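Local coordinates for signal recognition particle receptor FtsY (Sulfolobus acidocaldarius, PDB 5L3S), which serves as the receptor of the signal recognition particle, joining an SRP54-type helical bundle to a P-loop GTPase domain that here binds phosphoaminophosphonic acid-guanylate ester, at residues D228-A233 with Y264-P269; D89-I94 with N128-I133. All coordinates share one frame; numbering follows the deposited sequence. Where two conformers were deposited one is given.

Contact 1: D228-A233 with Y264-P269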
ATOM      1  N   ASP B 228      -6.430   6.390  -0.652  1.00 24.13           N
ATOM      2  CA  ASP B 228      -5.556   7.055   0.318  1.00 25.14           C
ATOM      3  C   ASP B 228      -4.254   7.551  -0.293  1.00 25.60           C
ATOM      4  O   ASP B 228      -3.614   8.449   0.255  1.00 27.04           O
ATOM      5  CB  ASP B 228      -5.237   6.181   1.534  1.00 22.06           C
ATOM      6  CG  ASP B 228      -4.774   7.007   2.728  1.00 25.84           C
ATOM      7  OD1 ASP B 228      -5.567   7.857   3.191  1.00 25.61           O
ATOM      8  OD2 ASP B 228      -3.632   6.815   3.205  1.00 26.14           O
ATOM      9  N   ALA B 229      -3.843   6.957  -1.406  1.00 26.49           N
ATOM     10  CA  ALA B 229      -2.609   7.397  -2.061  1.00 27.30           C
ATOM     11  C   ALA B 229      -2.705   8.867  -2.519  1.00 30.84           C
ATOM     12  O   ALA B 229      -1.751   9.649  -2.381  1.00 25.29           O
ATOM     13  CB  ALA B 229      -2.264   6.470  -3.225  1.00 27.43           C
ATOM     14  N   LEU B 230      -3.863   9.241  -3.054  1.00 25.48           N
ATOM     15  CA  LEU B 230      -4.100  10.625  -3.433  1.00 29.46           C
ATOM     16  C   LEU B 230      -4.121  11.519  -2.194  1.00 29.58           C
ATOM     17  O   LEU B 230      -3.614  12.640  -2.216  1.00 29.02           O
ATOM     18  CB  LEU B 230      -5.396  10.777  -4.245  1.00 25.93           C
ATOM     19  CG  LEU B 230      -5.724  12.201  -4.717  1.00 27.94           C
ATOM     20  CD1 LEU B 230      -4.596  12.765  -5.604  1.00 25.40           C
ATOM     21  CD2 LEU B 230      -7.089  12.304  -5.433  1.00 31.00           C
ATOM     22  N   GLU B 231      -4.711  11.024  -1.114  1.00 24.42           N
ATOM     23  CA  GLU B 231      -4.721  11.780   0.136  1.00 29.47           C
ATOM     24  C   GLU B 231      -3.305  11.989   0.689  1.00 24.49           C
ATOM     25  O   GLU B 231      -2.971  13.079   1.145  1.00 24.41           O
ATOM     26  CB  GLU B 231      -5.615  11.107   1.184  1.00 34.05           C
ATOM     27  CG  GLU B 231      -5.769  11.916   2.464  1.00 36.77           C
ATOM     28  CD  GLU B 231      -6.748  13.067   2.312  1.00 46.03           C
ATOM     29  OE1 GLU B 231      -7.352  13.209   1.218  1.00 44.93           O
ATOM     30  OE2 GLU B 231      -6.920  13.827   3.293  1.00 47.18           O
ATOM     31  N   GLN B 232      -2.481  10.947   0.644  1.00 20.47           N
ATOM     32  CA  GLN B 232      -1.056  11.076   0.993  1.00 21.49           C
ATOM     33  C   GLN B 232      -0.358  12.144   0.139  1.00 26.52           C
ATOM     34  O   GLN B 232       0.356  13.010   0.644  1.00 29.75           O
ATOM     35  CB  GLN B 232      -0.328   9.732   0.805  1.00 23.48           C
ATOM     36  CG  GLN B 232      -0.754   8.620   1.759  1.00 23.34           C
ATOM     37  CD  GLN B 232      -0.225   7.267   1.324  1.00 22.33           C
ATOM     38  OE1 GLN B 232       0.833   7.170   0.689  1.00 22.73           O
ATOM     39  NE2 GLN B 232      -0.962   6.216   1.649  1.00 20.73           N
ATOM     40  N   ALA B 233      -0.562  12.065  -1.162  1.00 26.33           N
ATOM     41  CA  ALA B 233       0.034  13.026  -2.085  1.00 31.08           C
ATOM     42  C   ALA B 233      -0.401  14.468  -1.817  1.00 32.64           C
ATOM     43  O   ALA B 233       0.425  15.376  -1.891  1.00 29.44           O
ATOM     44  CB  ALA B 233      -0.274  12.634  -3.513  1.00 27.83           C
ATOM     45  N   TYR B 264      -3.943  14.967 -12.738  1.00 37.38           N
ATOM     46  CA  TYR B 264      -5.199  15.694 -12.885  1.00 36.31           C
ATOM     47  C   TYR B 264      -5.451  16.656 -11.719  1.00 35.07           C
ATOM     48  O   TYR B 264      -5.802  17.811 -11.934  1.00 37.76           O
ATOM     49  CB  TYR B 264      -6.377  14.717 -13.066  1.00 32.22           C
ATOM     50  CG  TYR B 264      -7.681  15.367 -13.435  1.00 35.10           C
ATOM     51  CD1 TYR B 264      -8.572  15.795 -12.459  1.00 39.89           C
ATOM     52  CD2 TYR B 264      -8.030  15.556 -14.770  1.00 37.80           C
ATOM     53  CE1 TYR B 264      -9.771  16.395 -12.804  1.00 39.14           C
ATOM     54  CE2 TYR B 264      -9.220  16.145 -15.119  1.00 39.75           C
ATOM     55  CZ  TYR B 264     -10.086  16.565 -14.137  1.00 39.13           C
ATOM     56  OH  TYR B 264     -11.272  17.160 -14.501  1.00 44.28           O
ATOM     57  N   GLU B 265      -5.264  16.181 -10.493  1.00 34.67           N
ATOM     58  CA  GLU B 265      -5.512  16.987  -9.294  1.00 39.43           C
ATOM     59  C   GLU B 265      -4.359  17.884  -8.846  1.00 39.93           C
ATOM     60  O   GLU B 265      -4.584  19.020  -8.437  1.00 44.23           O
ATOM     61  CB  GLU B 265      -5.868  16.082  -8.110  1.00 35.14           C
ATOM     62  CG  GLU B 265      -7.240  15.498  -8.192  1.00 40.82           C
ATOM     63  CD  GLU B 265      -8.296  16.564  -8.099  1.00 51.40           C
ATOM     64  OE1 GLU B 265      -8.163  17.446  -7.223  1.00 52.15           O
ATOM     65  OE2 GLU B 265      -9.247  16.525  -8.905  1.00 54.07           O
ATOM     66  N   LEU B 266      -3.139  17.359  -8.881  1.00 35.25           N
ATOM     67  CA  LEU B 266      -2.009  18.016  -8.222  1.00 37.15           C
ATOM     68  C   LEU B 266      -0.942  18.527  -9.184  1.00 39.02           C
ATOM     69  O   LEU B 266       0.023  19.156  -8.755  1.00 38.51           O
ATOM     70  CB  LEU B 266      -1.359  17.064  -7.219  1.00 29.49           C
ATOM     71  CG  LEU B 266      -2.302  16.512  -6.148  1.00 31.53           C
ATOM     72  CD1 LEU B 266      -1.577  15.545  -5.226  1.00 33.03           C
ATOM     73  CD2 LEU B 266      -2.915  17.658  -5.375  1.00 37.45           C
ATOM     74  N   LYS B 267      -1.126  18.253 -10.473  1.00 34.49           N
ATOM     75  CA  LYS B 267      -0.118  18.552 -11.483  1.00 39.85           C
ATOM     76  C   LYS B 267       1.246  17.990 -11.111  1.00 34.10           C
ATOM     77  O   LYS B 267       2.263  18.646 -11.323  1.00 35.44           O
ATOM     78  CB  LYS B 267      -0.019  20.066 -11.759  1.00 42.44           C
ATOM     79  CG  LYS B 267      -1.258  20.645 -12.428  1.00 47.08           C
ATOM     80  CD  LYS B 267      -1.677  19.753 -13.580  1.00 57.95           C
ATOM     81  CE  LYS B 267      -3.152  19.895 -13.916  1.00 65.25           C
ATOM     82  NZ  LYS B 267      -3.599  18.779 -14.794  1.00 64.55           N
ATOM     83  N   LYS B 268       1.264  16.782 -10.549  1.00 27.83           N
ATOM     84  CA  LYS B 268       2.518  16.153 -10.145  1.00 27.45           C
ATOM     85  C   LYS B 268       2.807  14.963 -11.050  1.00 32.28           C
ATOM     86  O   LYS B 268       1.910  14.195 -11.377  1.00 34.64           O
ATOM     87  CB  LYS B 268       2.461  15.698  -8.676  1.00 27.63           C
ATOM     88  CG  LYS B 268       2.388  16.854  -7.692  1.00 32.34           C
ATOM     89  CD  LYS B 268       3.693  17.660  -7.696  1.00 37.69           C
ATOM     90  CE  LYS B 268       3.657  18.759  -6.641  1.00 35.61           C
ATOM     91  NZ  LYS B 268       4.762  19.736  -6.790  1.00 39.76           N
ATOM     92  N   PRO B 269       4.061  14.833 -11.498  1.00 31.57           N
ATOM     93  CA  PRO B 269       4.383  13.719 -12.393  1.00 32.61           C
ATOM     94  C   PRO B 269       4.904  12.477 -11.665  1.00 32.94           C
ATOM     95  O   PRO B 269       5.542  12.574 -10.621  1.00 32.47           O
ATOM     96  CB  PRO B 269       5.497  14.301 -13.260  1.00 32.78           C
ATOM     97  CG  PRO B 269       6.225  15.246 -12.321  1.00 32.93           C
ATOM     98  CD  PRO B 269       5.124  15.855 -11.465  1.00 33.29           C
TER
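Leu266 lays its CD1 methyl on Ala233, touching CB at 3.6 Å and, almost as closely, the carbonyl carbon of the same residue, so the leucine meets backbone as well as methyl group. Its second torsion (chi2 178°) sends CD1 straight out from CA while CD2 turns aside, and this gives the branch its reach across the gap. Alanine suits the receiving position because its short side chain lets the leucine come down close to the helix backbone; the CA atoms of Ala233 and Leu266 are 8.2 Å apart. One turn earlier, Leu230 completes the apolar patch. Its CG stands opposite the backbone N (chi1 -179°), and the two methyls divide the work: CD1 meets Leu266 CD1 at 4.1 Å, and CD2 touches Glu265 CG at 4.2 Å. Glu265 thus offers its aliphatic stem to the contact, while its carboxylate turns to a salt bridge with Arg234. On another flank of helix 228-239, Gln232 NE2 donates a nearly straight bond to Asp228 OD2 (3.1 Å, 174°); the donor comes to the anti side of the carboxylate, tilted out of its plane. Leu230 also rests on Val43 of helix 41-55, and Ala233 on Leu219 and Leu221 of strand 216-222, so the patch lies where the two GTPase-domain helices adjoin both the sheet and a helix of the bundle. No hydrogen bond or ion pair joins the two segments: they meet through aliphatic carbons, methyls and the Glu265 stem, and the fit depends on shape, with the Glu265-Arg234 salt bridge at its margin.

Contact 2: D89-I94 with N128-I133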
ATOM      1  N   ASP B  89      13.836  14.718 -18.050  1.00 42.61           N
ATOM      2  CA  ASP B  89      14.340  13.454 -17.522  1.00 43.24           C
ATOM      3  C   ASP B  89      15.333  13.705 -16.389  1.00 41.38           C
ATOM      4  O   ASP B  89      16.169  14.606 -16.486  1.00 41.10           O
ATOM      5  CB  ASP B  89      15.004  12.660 -18.646  1.00 51.23           C
ATOM      6  CG  ASP B  89      15.643  11.380 -18.154  1.00 56.90           C
ATOM      7  OD1 ASP B  89      14.900  10.440 -17.803  1.00 65.30           O
ATOM      8  OD2 ASP B  89      16.887  11.310 -18.128  1.00 58.62           O
ATOM      9  N   LEU B  90      15.253  12.903 -15.328  1.00 34.50           N
ATOM     10  CA  LEU B  90      16.030  13.159 -14.117  1.00 38.29           C
ATOM     11  C   LEU B  90      17.532  13.075 -14.344  1.00 36.05           C
ATOM     12  O   LEU B  90      18.298  13.856 -13.782  1.00 36.27           O
ATOM     13  CB  LEU B  90      15.625  12.202 -12.992  1.00 32.65           C
ATOM     14  CG  LEU B  90      16.418  12.350 -11.692  1.00 36.07           C
ATOM     15  CD1 LEU B  90      16.267  13.759 -11.128  1.00 36.68           C
ATOM     16  CD2 LEU B  90      15.976  11.323 -10.676  1.00 30.05           C
ATOM     17  N   ILE B  91      17.955  12.115 -15.151  1.00 33.85           N
ATOM     18  CA  ILE B  91      19.376  11.965 -15.422  1.00 40.46           C
ATOM     19  C   ILE B  91      19.889  13.175 -16.198  1.00 41.28           C
ATOM     20  O   ILE B  91      20.969  13.691 -15.908  1.00 40.17           O
ATOM     21  CB  ILE B  91      19.668  10.646 -16.158  1.00 47.60           C
ATOM     22  CG1 ILE B  91      19.392   9.467 -15.219  1.00 50.06           C
ATOM     23  CG2 ILE B  91      21.115  10.603 -16.643  1.00 43.11           C
ATOM     24  CD1 ILE B  91      19.017   8.201 -15.943  1.00 58.75           C
ATOM     25  N   GLU B  92      19.095  13.654 -17.152  1.00 33.19           N
ATOM     26  CA  GLU B  92      19.474  14.846 -17.908  1.00 34.50           C
ATOM     27  C   GLU B  92      19.524  16.054 -16.975  1.00 37.33           C
ATOM     28  O   GLU B  92      20.423  16.890 -17.094  1.00 38.67           O
ATOM     29  CB  GLU B  92      18.522  15.091 -19.093  1.00 37.57           C
ATOM     30  CG  GLU B  92      18.776  16.405 -19.830  1.00 56.72           C
ATOM     31  CD  GLU B  92      17.712  16.714 -20.869  1.00 68.61           C
ATOM     32  OE1 GLU B  92      16.995  15.777 -21.287  1.00 73.89           O
ATOM     33  OE2 GLU B  92      17.586  17.895 -21.263  1.00 68.20           O
ATOM     34  N   LYS B  93      18.581  16.120 -16.035  1.00 35.05           N
ATOM     35  CA  LYS B  93      18.559  17.158 -15.000  1.00 42.92           C
ATOM     36  C   LYS B  93      19.861  17.176 -14.207  1.00 43.35           C
ATOM     37  O   LYS B  93      20.470  18.227 -14.020  1.00 47.00           O
ATOM     38  CB  LYS B  93      17.423  16.920 -14.003  1.00 41.88           C
ATOM     39  CG  LYS B  93      16.065  17.519 -14.347  1.00 54.69           C
ATOM     40  CD  LYS B  93      15.098  17.295 -13.172  1.00 57.38           C
ATOM     41  CE  LYS B  93      13.643  17.598 -13.525  1.00 59.67           C
ATOM     42  NZ  LYS B  93      13.373  19.061 -13.580  1.00 61.70           N
ATOM     43  N   ILE B  94      20.267  16.007 -13.723  1.00 38.50           N
ATOM     44  CA  ILE B  94      21.506  15.886 -12.953  1.00 35.62           C
ATOM     45  C   ILE B  94      22.723  16.262 -13.805  1.00 44.69           C
ATOM     46  O   ILE B  94      23.532  17.095 -13.396  1.00 43.73           O
ATOM     47  CB  ILE B  94      21.691  14.472 -12.384  1.00 36.11           C
ATOM     48  CG1 ILE B  94      20.524  14.120 -11.454  1.00 31.67           C
ATOM     49  CG2 ILE B  94      23.028  14.374 -11.644  1.00 42.33           C
ATOM     50  CD1 ILE B  94      20.536  12.690 -10.973  1.00 35.73           C
ATOM     51  N   ASN B 128      24.438   4.993 -15.647  1.00 34.23           N
ATOM     52  CA  ASN B 128      24.571   6.256 -16.367  1.00 41.98           C
ATOM     53  C   ASN B 128      25.882   6.964 -16.035  1.00 41.36           C
ATOM     54  O   ASN B 128      26.055   8.143 -16.339  1.00 43.40           O
ATOM     55  CB  ASN B 128      23.380   7.170 -16.076  1.00 40.92           C
ATOM     56  CG  ASN B 128      22.148   6.786 -16.870  1.00 43.60           C
ATOM     57  OD1 ASN B 128      21.957   7.244 -18.003  1.00 47.79           O
ATOM     58  ND2 ASN B 128      21.312   5.926 -16.291  1.00 29.68           N
ATOM     59  N   ASN B 129      26.791   6.230 -15.397  1.00 42.82           N
ATOM     60  CA  ASN B 129      28.115   6.737 -15.024  1.00 38.86           C
ATOM     61  C   ASN B 129      28.117   7.940 -14.078  1.00 37.65           C
ATOM     62  O   ASN B 129      28.976   8.816 -14.176  1.00 46.19           O
ATOM     63  CB  ASN B 129      28.951   7.025 -16.275  1.00 46.72           C
ATOM     64  CG  ASN B 129      29.136   5.793 -17.135  1.00 61.97           C
ATOM     65  OD1 ASN B 129      29.760   4.818 -16.712  1.00 65.13           O
ATOM     66  ND2 ASN B 129      28.592   5.825 -18.348  1.00 71.70           N
ATOM     67  N   LEU B 130      27.163   7.975 -13.155  1.00 30.09           N
ATOM     68  CA  LEU B 130      27.122   9.017 -12.133  1.00 36.80           C
ATOM     69  C   LEU B 130      27.506   8.446 -10.766  1.00 40.20           C
ATOM     70  O   LEU B 130      26.939   7.450 -10.342  1.00 33.58           O
ATOM     71  CB  LEU B 130      25.719   9.631 -12.072  1.00 31.54           C
ATOM     72  CG  LEU B 130      25.356  10.401 -13.346  1.00 37.25           C
ATOM     73  CD1 LEU B 130      23.870  10.708 -13.414  1.00 36.49           C
ATOM     74  CD2 LEU B 130      26.164  11.673 -13.418  1.00 35.08           C
ATOM     75  N   SER B 131      28.462   9.071 -10.079  1.00 30.72           N
ATOM     76  CA  SER B 131      28.853   8.598  -8.745  1.00 29.07           C
ATOM     77  C   SER B 131      27.797   8.964  -7.696  1.00 34.60           C
ATOM     78  O   SER B 131      27.086   9.970  -7.825  1.00 28.33           O
ATOM     79  CB  SER B 131      30.250   9.106  -8.351  1.00 35.76           C
ATOM     80  OG  SER B 131      30.325  10.522  -8.348  1.00 33.67           O
ATOM     81  N   THR B 132      27.651   8.132  -6.668  1.00 26.95           N
ATOM     82  CA  THR B 132      26.574   8.312  -5.705  0.58 30.66           C
ATOM     83  C   THR B 132      26.988   7.898  -4.305  1.00 27.80           C
ATOM     84  O   THR B 132      27.772   6.965  -4.143  1.00 31.68           O
ATOM     85  CB  THR B 132      25.347   7.443  -6.075  0.58 33.45           C
ATOM     86  OG1 THR B 132      25.710   6.058  -6.012  0.58 39.01           O
ATOM     87  CG2 THR B 132      24.846   7.758  -7.474  0.58 24.24           C
ATOM     88  N   ILE B 133      26.452   8.579  -3.301  1.00 28.62           N
ATOM     89  CA  ILE B 133      26.531   8.074  -1.932  1.00 31.65           C
ATOM     90  C   ILE B 133      25.143   8.154  -1.324  1.00 28.96           C
ATOM     91  O   ILE B 133      24.300   8.951  -1.755  1.00 28.70           O
ATOM     92  CB  ILE B 133      27.534   8.836  -1.037  1.00 35.90           C
ATOM     93  CG1 ILE B 133      27.037  10.246  -0.732  1.00 41.08           C
ATOM     94  CG2 ILE B 133      28.924   8.862  -1.660  1.00 34.04           C
ATOM     95  CD1 ILE B 133      27.951  11.000   0.206  1.00 52.39           C
TER
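The carboxamide of Asn128 carries Ile91 on one of its faces, with CD1 of the isoleucine 3.3 Å from ND2 and CG2 3.7 Å from OD1. The two methyls therefore stand over both halves of the flat group, and the side chains meet at about a right angle. A second torsion of -88° sets the amide plane roughly at right angles to the plane of CA, CB and CG, which presents a face to the isoleucine. The N-H side of the group is used by a hydrogen bond from ND2 to Met124 O, which ties it to the end of helix 114-127. Asparagine suits this place: it serves the helix end with its amide nitrogen and still offers a flat surface to an apolar neighbour. Beyond it, Leu130 CD1 lies 4.2 Å from Ile91 CG2 and equally far from Ile94 CG2, reaching two beta-branched residues three positions apart on the same side of helix 90-96. In both isoleucines CG2 is the branch opposite the backbone N (chi1 -68° in Ile91), and these methyls line the surface the leucine meets. Asp89 caps the start of this helix, OD2 accepting weakly from Ile91 N and Glu92 N. Ile94 and Leu130 also rest on Leu125, joining the contact to the core over the sheet. Asn129, with positive phi, is the C-prime residue of a Schellman motif: Leu130 N returns to Leu125 O and Asn129 N to Lys126 O. Such a turn, followed by an apolar residue, ends helix 114-127 and leads into strand 132-137 in this P-loop GTPase domain, here packed against helix 90-96.

Both contacts are partly buried, yet the centre of contact 1 lies about 9 Å from the centre of the chain and that of contact 2 about 18 Å, and the two centres are 26 Å apart. They have no helix or strand in common. Contact 1 joins helices 228-239 and 258-266 near the bundle helix 41-55; contact 2 sets helix 90-96 on the turn before strand 132-137, beside another strand of the mixed sheet that the helices of contact 1 flank. Neither has a hydrogen bond or salt bridge between its segments. The more central contact relies on leucine, alanine and a glutamate stem, whereas the outlying one adds an asparagine amide and helix-end motifs to its aliphatic packing.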